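Local coordinates for protein hydrolase, NUDIX family (Clostridium perfringens ATCC 13124, PDB 3F6A) that probably hydrolyses nucleoside diphosphates linked to another moiety, as Nudix enzymes generally do, although its own substrate is not established, at residues S10-C15 with V142-A147; A55-T60 with F110-E115; P84-L89 with V102-T107. One frame throughout, in Å; residues are numbered along the deposited sequence.

Overall arrangement
Interactions 1 and 3 form the buried centre of the Nudix fold, their own centres about 8 Å apart; interaction 2 is partly buried at the periphery, about 15 Å and 17 Å from the centres of the other two. Strands 7-15 and 98-106 are neighbours in the mixed sheet, so interaction 1, which lays helix 138-150 on that sheet, and interaction 3, which pairs strand 86-90 with 98-106, share a framework. Their chemistry differs with place: interaction 1 joins apolar side chains, interaction 3 combines backbone pairing at a beta bulge with CH-pi contacts on two tyrosines, and interaction 2 joins two loops through backbone polar atoms and one bridging water. Both interactions 1 and 3 also reach the second subunit.

Interaction 1: residues S10-C15 with V142-A147; sequences SVFIVC and VMATEA
The ring of Phe-12 meets helix 138-150 at Met-143, which is present as selenomethionine, and at Ala-144. Met-143 CB sits over one face of the ring as a CH-pi contact, 4.0 Å from the centroid of Phe-12 and 3.6 Å from its CZ. The Met-143 chain then bends at chi3 (-76°), which turns its methyl CE back to 4.0 Å from Phe-12 CZ and leaves SE obliquely beside the ring in a Met-aromatic contact. Ala-144 comes in from an oblique direction, with its CA 3.7 Å from Phe-12 CD1. One helical turn further on, Ala-147 CB fits against Phe-12 CB at 3.8 Å and is shared with Val-14, whose CG2 branch lies 4.0 Å from it and also rests against Ala-147 O.

Phe-12 and Val-14 point to the same side of strand 7-15, and the two alanines let the helix come near, its axis 8.6 Å from that of the strand. Val-102 and Tyr-104 of the adjacent strand extend this surface under Met-143, while Leu-69 of the second subunit packs on Met-143 as well. Glu-146 supplies the helix's polar tie to the sheet, through Tyr-104 and His-86; between segments 10-15 and 142-147 themselves, the hold is van der Waals contact and burial.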
loop_
_atom_site.group_PDB
_atom_site.type_symbol
_atom_site.label_atom_id
_atom_site.label_comp_id
_atom_site.label_asym_id
_atom_site.label_seq_id
_atom_site.Cartn_x
_atom_site.Cartn_y
_atom_site.Cartn_z
ATOM N N SER A 10 9.463 -1.782 4.780
ATOM C CA SER A 10 10.503 -0.900 5.296
ATOM C C SER A 10 9.841 -0.110 6.411
ATOM O O SER A 10 8.660 0.217 6.320
ATOM C CB SER A 10 11.003 0.072 4.216
ATOM O OG SER A 10 11.835 -0.588 3.284
ATOM N N VAL A 11 10.596 0.190 7.460
ATOM C CA VAL A 11 10.055 0.940 8.581
ATOM C C VAL A 11 11.026 2.003 9.056
ATOM O O VAL A 11 12.169 1.703 9.390
ATOM C CB VAL A 11 9.766 0.037 9.795
ATOM C CG1 VAL A 11 8.765 0.719 10.711
ATOM C CG2 VAL A 11 9.271 -1.312 9.341
ATOM N N PHE A 12 10.559 3.242 9.084
ATOM C CA PHE A 12 11.345 4.356 9.561
ATOM C C PHE A 12 10.839 4.593 10.970
ATOM O O PHE A 12 9.696 4.997 11.172
ATOM C CB PHE A 12 11.118 5.572 8.665
ATOM C CG PHE A 12 11.836 5.484 7.347
ATOM C CD1 PHE A 12 13.130 5.977 7.218
ATOM C CD2 PHE A 12 11.235 4.874 6.249
ATOM C CE1 PHE A 12 13.816 5.867 6.012
ATOM C CE2 PHE A 12 11.918 4.759 5.034
ATOM C CZ PHE A 12 13.206 5.252 4.915
ATOM N N ILE A 13 11.698 4.324 11.946
ATOM C CA ILE A 13 11.335 4.457 13.351
ATOM C C ILE A 13 11.866 5.741 13.968
ATOM O O ILE A 13 13.058 6.034 13.885
ATOM C CB ILE A 13 11.864 3.245 14.147
ATOM C CG1 ILE A 13 11.331 1.960 13.511
ATOM C CG2 ILE A 13 11.441 3.341 15.605
ATOM C CD1 ILE A 13 11.909 0.689 14.081
ATOM N N VAL A 14 10.971 6.497 14.592
ATOM C CA VAL A 14 11.333 7.757 15.220
ATOM C C VAL A 14 11.260 7.712 16.743
ATOM O O VAL A 14 10.277 7.249 17.313
ATOM C CB VAL A 14 10.406 8.899 14.718
ATOM C CG1 VAL A 14 10.636 10.172 15.544
ATOM C CG2 VAL A 14 10.662 9.161 13.237
ATOM N N CYS A 15 12.317 8.182 17.396
ATOM C CA CYS A 15 12.354 8.254 18.853
ATOM C C CYS A 15 12.596 9.732 19.132
ATOM O O CYS A 15 13.619 10.287 18.723
ATOM C CB CYS A 15 13.496 7.413 19.432
ATOM S SG CYS A 15 13.458 7.326 21.254
ATOM N N VAL A 142 15.012 11.478 2.184
ATOM C CA VAL A 142 13.713 12.134 2.097
ATOM C C VAL A 142 12.672 11.491 3.009
ATOM O O VAL A 142 11.983 12.184 3.758
ATOM C CB VAL A 142 13.181 12.112 0.651
ATOM C CG1 VAL A 142 11.751 12.585 0.610
ATOM C CG2 VAL A 142 14.050 12.997 -0.228
HETATM N N MSE A 143 12.555 10.168 2.952
HETATM C CA MSE A 143 11.572 9.487 3.786
HETATM C C MSE A 143 11.876 9.586 5.275
HETATM O O MSE A 143 10.963 9.684 6.095
HETATM C CB MSE A 143 11.435 8.027 3.355
HETATM C CG MSE A 143 10.841 7.891 1.948
HETATM SE SE MSE A 143 10.382 6.096 1.426
HETATM C CE MSE A 143 12.144 5.439 1.079
ATOM N N ALA A 144 13.152 9.588 5.627
ATOM C CA ALA A 144 13.542 9.697 7.028
ATOM C C ALA A 144 13.129 11.078 7.532
ATOM O O ALA A 144 12.705 11.240 8.676
ATOM C CB ALA A 144 15.053 9.503 7.169
ATOM N N THR A 145 13.241 12.070 6.654
ATOM C CA THR A 145 12.870 13.437 6.992
ATOM C C THR A 145 11.355 13.552 7.113
ATOM O O THR A 145 10.850 14.227 8.012
ATOM C CB THR A 145 13.386 14.419 5.929
ATOM O OG1 THR A 145 14.813 14.316 5.855
ATOM C CG2 THR A 145 13.006 15.848 6.281
ATOM N N GLU A 146 10.627 12.893 6.215
ATOM C CA GLU A 146 9.173 12.923 6.282
ATOM C C GLU A 146 8.740 12.259 7.584
ATOM O O GLU A 146 7.845 12.743 8.271
ATOM C CB GLU A 146 8.542 12.165 5.112
ATOM C CG GLU A 146 8.876 12.706 3.738
ATOM C CD GLU A 146 8.089 12.006 2.650
ATOM O OE1 GLU A 146 7.616 10.871 2.895
ATOM O OE2 GLU A 146 7.950 12.583 1.550
ATOM N N ALA A 147 9.376 11.138 7.914
ATOM C CA ALA A 147 9.044 10.419 9.144
ATOM C C ALA A 147 9.223 11.352 10.340
ATOM O O ALA A 147 8.375 11.402 11.231
ATOM C CB ALA A 147 9.934 9.176 9.296
#

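Interaction 2: residues A55-T60 with F110-E115; sequences AGLNVT and FETSPE
Ala-55, Thr-112 and Leu-57 carry this loop-to-loop contact. The carbonyl of Ala-55 is its polar centre: Ser-113 N donates to Ala-55 O at 2.9 Å in a nearly straight bond (168° at the hydrogen), but the donor stands well above the carbonyl plane. The same oxygen lies 3.4 Å from Thr-112 CA, a CA-H...O contact beside the main bond. Thr-112 turns its methyl inward: with chi1 at 53°, CG2 is anti to the carbonyl carbon, which brings it within 4.1 Å of Ala-55 CB. Leu-57 reaches the same methyl from another direction, and the tip of its CD2 branch also touches Glu-111 O at 3.3 Å.

Between these residues Gly-56 turns the chain away with a positive phi (59°). Having no side chain, it lets Ser-113 O approach its CA to 3.5 Å. A water donates to Gly-56 O at 2.8 Å and, weakly, to Glu-111 O, bridging the loops next to the direct bond.

By sequence, Gly-56 and Leu-57 match the closing Gly and hydrophobic positions of the Nudix box. The contact ties the chain following helix 43-55 to the loop that leads into strand 122-125; Leu-122 of that strand packs under Ala-55, Thr-112 and Pro-114, while Leu-57 leans on Ile-13 of strand 7-15.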
loop_
_atom_site.group_PDB
_atom_site.type_symbol
_atom_site.label_atom_id
_atom_site.label_comp_id
_atom_site.label_asym_id
_atom_site.label_seq_id
_atom_site.Cartn_x
_atom_site.Cartn_y
_atom_site.Cartn_z
ATOM N N ALA A 55 16.449 -4.603 15.584
ATOM C CA ALA A 55 16.837 -3.611 16.577
ATOM C C ALA A 55 16.331 -3.908 17.985
ATOM O O ALA A 55 16.564 -3.122 18.897
ATOM C CB ALA A 55 16.363 -2.232 16.141
ATOM N N GLY A 56 15.646 -5.037 18.161
ATOM C CA GLY A 56 15.122 -5.389 19.474
ATOM C C GLY A 56 14.177 -4.324 19.995
ATOM O O GLY A 56 14.118 -4.052 21.202
ATOM N N LEU A 57 13.419 -3.723 19.081
ATOM C CA LEU A 57 12.488 -2.661 19.449
ATOM C C LEU A 57 11.013 -3.000 19.334
ATOM O O LEU A 57 10.597 -3.772 18.468
ATOM C CB LEU A 57 12.732 -1.419 18.585
ATOM C CG LEU A 57 14.081 -0.702 18.620
ATOM C CD1 LEU A 57 14.088 0.406 17.577
ATOM C CD2 LEU A 57 14.332 -0.139 20.012
ATOM N N ASN A 58 10.236 -2.407 20.234
ATOM C CA ASN A 58 8.786 -2.523 20.227
ATOM C C ASN A 58 8.421 -1.198 19.564
ATOM O O ASN A 58 8.930 -0.154 19.969
ATOM C CB ASN A 58 8.230 -2.548 21.653
ATOM C CG ASN A 58 8.300 -3.918 22.285
ATOM O OD1 ASN A 58 8.295 -4.048 23.507
ATOM N ND2 ASN A 58 8.352 -4.951 21.455
ATOM N N VAL A 59 7.563 -1.225 18.551
ATOM C CA VAL A 59 7.200 0.011 17.870
ATOM C C VAL A 59 5.703 0.276 17.793
ATOM O O VAL A 59 4.878 -0.578 18.126
ATOM C CB VAL A 59 7.763 0.038 16.425
ATOM C CG1 VAL A 59 9.279 0.033 16.449
ATOM C CG2 VAL A 59 7.240 -1.160 15.643
ATOM N N THR A 60 5.365 1.486 17.364
ATOM C CA THR A 60 3.977 1.889 17.186
ATOM C C THR A 60 3.864 2.472 15.784
ATOM O O THR A 60 4.317 3.586 15.521
ATOM C CB THR A 60 3.553 2.943 18.219
ATOM O OG1 THR A 60 3.454 2.324 19.507
ATOM C CG2 THR A 60 2.201 3.555 17.848
ATOM N N PHE A 110 16.302 4.985 22.547
ATOM C CA PHE A 110 17.337 4.912 21.525
ATOM C C PHE A 110 18.106 3.610 21.625
ATOM O O PHE A 110 18.802 3.224 20.691
ATOM C CB PHE A 110 18.336 6.061 21.681
ATOM C CG PHE A 110 17.778 7.408 21.346
ATOM C CD1 PHE A 110 17.217 7.650 20.099
ATOM C CD2 PHE A 110 17.863 8.456 22.260
ATOM C CE1 PHE A 110 16.751 8.919 19.762
ATOM C CE2 PHE A 110 17.402 9.728 21.931
ATOM C CZ PHE A 110 16.846 9.957 20.678
ATOM N N GLU A 111 17.989 2.939 22.763
ATOM C CA GLU A 111 18.719 1.698 22.961
ATOM C C GLU A 111 18.235 0.627 21.995
ATOM O O GLU A 111 17.035 0.426 21.830
ATOM C CB GLU A 111 18.557 1.211 24.401
ATOM C CG GLU A 111 19.722 0.372 24.888
ATOM C CD GLU A 111 19.519 -0.150 26.295
ATOM O OE1 GLU A 111 19.183 0.658 27.192
ATOM O OE2 GLU A 111 19.706 -1.372 26.502
ATOM N N THR A 112 19.176 -0.066 21.365
ATOM C CA THR A 112 18.832 -1.113 20.411
ATOM C C THR A 112 19.632 -2.373 20.663
ATOM O O THR A 112 20.746 -2.319 21.172
ATOM C CB THR A 112 19.082 -0.639 18.975
ATOM O OG1 THR A 112 20.421 -0.145 18.865
ATOM C CG2 THR A 112 18.119 0.475 18.618
ATOM N N SER A 113 19.055 -3.511 20.298
ATOM C CA SER A 113 19.713 -4.798 20.494
ATOM C C SER A 113 19.345 -5.751 19.355
ATOM O O SER A 113 18.427 -6.550 19.486
ATOM C CB SER A 113 19.268 -5.391 21.835
ATOM O OG SER A 113 19.860 -6.654 22.058
ATOM N N PRO A 114 20.062 -5.679 18.223
ATOM C CA PRO A 114 19.751 -6.565 17.096
ATOM C C PRO A 114 19.911 -8.039 17.429
ATOM O O PRO A 114 20.779 -8.417 18.212
ATOM C CB PRO A 114 20.748 -6.131 16.025
ATOM C CG PRO A 114 21.019 -4.688 16.368
ATOM C CD PRO A 114 21.142 -4.741 17.871
ATOM N N GLU A 115 19.077 -8.871 16.821
ATOM C CA GLU A 115 19.167 -10.299 17.039
ATOM C C GLU A 115 20.292 -10.864 16.170
ATOM O O GLU A 115 20.804 -10.191 15.266
ATOM C CB GLU A 115 17.826 -10.967 16.734
ATOM C CG GLU A 115 16.758 -10.600 17.762
ATOM C CD GLU A 115 15.406 -11.212 17.462
ATOM O OE1 GLU A 115 15.329 -12.134 16.619
ATOM O OE2 GLU A 115 14.419 -10.774 18.083
HETATM O O HOH W 1 15.995 -2.754 22.765
#

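Interaction 3: residues P84-L89 with V102-T107; sequences PIHTIL and VYYATT
Ile-85 and Tyr-104 are brought together by matching first torsions: at -55° Ile-85 has CG1 anti to its carbonyl carbon and CG2 anti to N, and at -63° Tyr-104 swings its ring to meet both branches. Ile-85 belongs to a classic beta bulge in the hairpin of strands 86-90 and 98-106, in which it and His-86 both face Val-102; Tyr-104 lies two residues further along the partner strand.

The helix-like psi of Ile-85 (-40°) makes room for the extra residue, and Val-102 O takes both amides: Ile-85 N at 2.7 Å, nearly along the C=O axis, and His-86 N weakly at 3.4 Å. Val-102 N returns a bond to His-86 O at 2.9 Å, so His-86 and Val-102 form an antiparallel hydrogen-bonded pair.

Ile-85 CG1 lies over one face of the Tyr-104 ring, 4.0 Å from its centroid, while its CG2 touches Tyr-104 CE2 at 3.6 Å; the two side chains cross at about a right angle. Pro-84 makes a second CH-pi contact, its CA over a face of Tyr-103 and 4.0 Å from that centroid, with the proline ring slanting across the tyrosine. Further along, the end of Ile-88 approaches Val-102 CG2.

Met-143 of helix 138-150 packs on Ile-88. Beyond the bulge, Ile-88 and Leu-89 pair with an antiparallel strand of the second subunit, continuing the sheet into the neighbouring copy.

His-86 NE2 and Tyr-104 OH both hydrogen-bond to Glu-146 OE1 on the helix, and sharing one carboxylate oxygen probably helps to set the relative position of the two rings. The tyrosine hydroxyl sits at the edge of the imidazole, in its plane, with Tyr-104 OH 3.4 Å from His-86 CD2.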
loop_
_atom_site.group_PDB
_atom_site.type_symbol
_atom_site.label_atom_id
_atom_site.label_comp_id
_atom_site.label_asym_id
_atom_site.label_seq_id
_atom_site.Cartn_x
_atom_site.Cartn_y
_atom_site.Cartn_z
ATOM N N PRO A 84 0.326 1.367 3.910
ATOM C CA PRO A 84 1.694 1.896 3.868
ATOM C C PRO A 84 1.658 3.387 3.555
ATOM O O PRO A 84 0.670 3.877 3.017
ATOM C CB PRO A 84 2.346 1.092 2.741
ATOM C CG PRO A 84 1.190 0.765 1.835
ATOM C CD PRO A 84 0.098 0.398 2.824
ATOM N N ILE A 85 2.728 4.096 3.902
ATOM C CA ILE A 85 2.823 5.532 3.640
ATOM C C ILE A 85 3.199 5.711 2.171
ATOM O O ILE A 85 2.701 6.602 1.485
ATOM C CB ILE A 85 3.935 6.206 4.490
ATOM C CG1 ILE A 85 3.719 5.928 5.978
ATOM C CG2 ILE A 85 3.927 7.713 4.234
ATOM C CD1 ILE A 85 2.447 6.519 6.548
ATOM N N HIS A 86 4.095 4.851 1.706
ATOM C CA HIS A 86 4.552 4.886 0.323
ATOM C C HIS A 86 4.785 3.470 -0.174
ATOM O O HIS A 86 4.955 2.539 0.621
ATOM C CB HIS A 86 5.871 5.650 0.205
ATOM C CG HIS A 86 5.772 7.105 0.538
ATOM N ND1 HIS A 86 4.933 7.969 -0.135
ATOM C CD2 HIS A 86 6.438 7.857 1.445
ATOM C CE1 HIS A 86 5.089 9.190 0.343
ATOM N NE2 HIS A 86 5.998 9.150 1.302
ATOM N N THR A 87 4.798 3.326 -1.494
ATOM C CA THR A 87 5.044 2.046 -2.137
ATOM C C THR A 87 6.149 2.278 -3.162
ATOM O O THR A 87 6.007 3.089 -4.087
ATOM C CB THR A 87 3.774 1.515 -2.833
ATOM O OG1 THR A 87 2.759 1.270 -1.849
ATOM C CG2 THR A 87 4.071 0.225 -3.569
ATOM N N ILE A 88 7.253 1.558 -2.997
ATOM C CA ILE A 88 8.401 1.706 -3.884
ATOM C C ILE A 88 8.867 0.406 -4.542
ATOM O O ILE A 88 8.811 -0.671 -3.940
ATOM C CB ILE A 88 9.581 2.322 -3.102
ATOM C CG1 ILE A 88 9.181 3.709 -2.594
ATOM C CG2 ILE A 88 10.828 2.390 -3.982
ATOM C CD1 ILE A 88 10.223 4.357 -1.700
ATOM N N LEU A 89 9.325 0.515 -5.787
ATOM C CA LEU A 89 9.825 -0.648 -6.514
ATOM C C LEU A 89 11.350 -0.682 -6.394
ATOM O O LEU A 89 12.043 0.242 -6.847
ATOM C CB LEU A 89 9.416 -0.586 -7.986
ATOM C CG LEU A 89 9.877 -1.762 -8.861
ATOM C CD1 LEU A 89 9.261 -3.063 -8.364
ATOM C CD2 LEU A 89 9.477 -1.500 -10.314
ATOM N N VAL A 102 6.429 0.958 2.529
ATOM C CA VAL A 102 7.062 1.795 3.541
ATOM C C VAL A 102 6.132 2.297 4.631
ATOM O O VAL A 102 5.092 2.881 4.349
ATOM C CB VAL A 102 7.733 3.009 2.888
ATOM C CG1 VAL A 102 8.479 3.821 3.936
ATOM C CG2 VAL A 102 8.673 2.544 1.803
ATOM N N TYR A 103 6.540 2.086 5.880
ATOM C CA TYR A 103 5.766 2.506 7.041
ATOM C C TYR A 103 6.607 3.396 7.943
ATOM O O TYR A 103 7.835 3.287 7.968
ATOM C CB TYR A 103 5.327 1.283 7.853
ATOM C CG TYR A 103 4.364 0.367 7.147
ATOM C CD1 TYR A 103 2.997 0.422 7.414
ATOM C CD2 TYR A 103 4.817 -0.565 6.206
ATOM C CE1 TYR A 103 2.101 -0.426 6.766
ATOM C CE2 TYR A 103 3.926 -1.419 5.554
ATOM C CZ TYR A 103 2.572 -1.340 5.841
ATOM O OH TYR A 103 1.688 -2.173 5.204
ATOM N N TYR A 104 5.942 4.280 8.681
ATOM C CA TYR A 104 6.625 5.154 9.626
ATOM C C TYR A 104 6.100 4.736 10.994
ATOM O O TYR A 104 4.936 4.359 11.124
ATOM C CB TYR A 104 6.303 6.634 9.363
ATOM C CG TYR A 104 6.765 7.165 8.012
ATOM C CD1 TYR A 104 7.754 6.511 7.276
ATOM C CD2 TYR A 104 6.224 8.336 7.485
ATOM C CE1 TYR A 104 8.196 7.015 6.045
ATOM C CE2 TYR A 104 6.655 8.849 6.261
ATOM C CZ TYR A 104 7.641 8.183 5.546
ATOM O OH TYR A 104 8.060 8.697 4.337
ATOM N N ALA A 105 6.954 4.796 12.008
ATOM C CA ALA A 105 6.554 4.397 13.352
ATOM C C ALA A 105 7.355 5.121 14.424
ATOM O O ALA A 105 8.294 5.851 14.130
ATOM C CB ALA A 105 6.734 2.896 13.516
ATOM N N THR A 106 6.971 4.897 15.675
ATOM C CA THR A 106 7.647 5.503 16.810
ATOM C C THR A 106 8.095 4.404 17.771
ATOM O O THR A 106 7.582 3.286 17.724
ATOM C CB THR A 106 6.701 6.450 17.572
ATOM O OG1 THR A 106 5.559 5.711 18.025
ATOM C CG2 THR A 106 6.238 7.592 16.670
ATOM N N THR A 107 9.058 4.730 18.629
ATOM C CA THR A 107 9.556 3.802 19.643
ATOM C C THR A 107 9.961 4.653 20.855
ATOM O O THR A 107 10.181 5.856 20.725
ATOM C CB THR A 107 10.751 2.964 19.128
ATOM O OG1 THR A 107 10.921 1.812 19.967
ATOM C CG2 THR A 107 12.024 3.776 19.117
#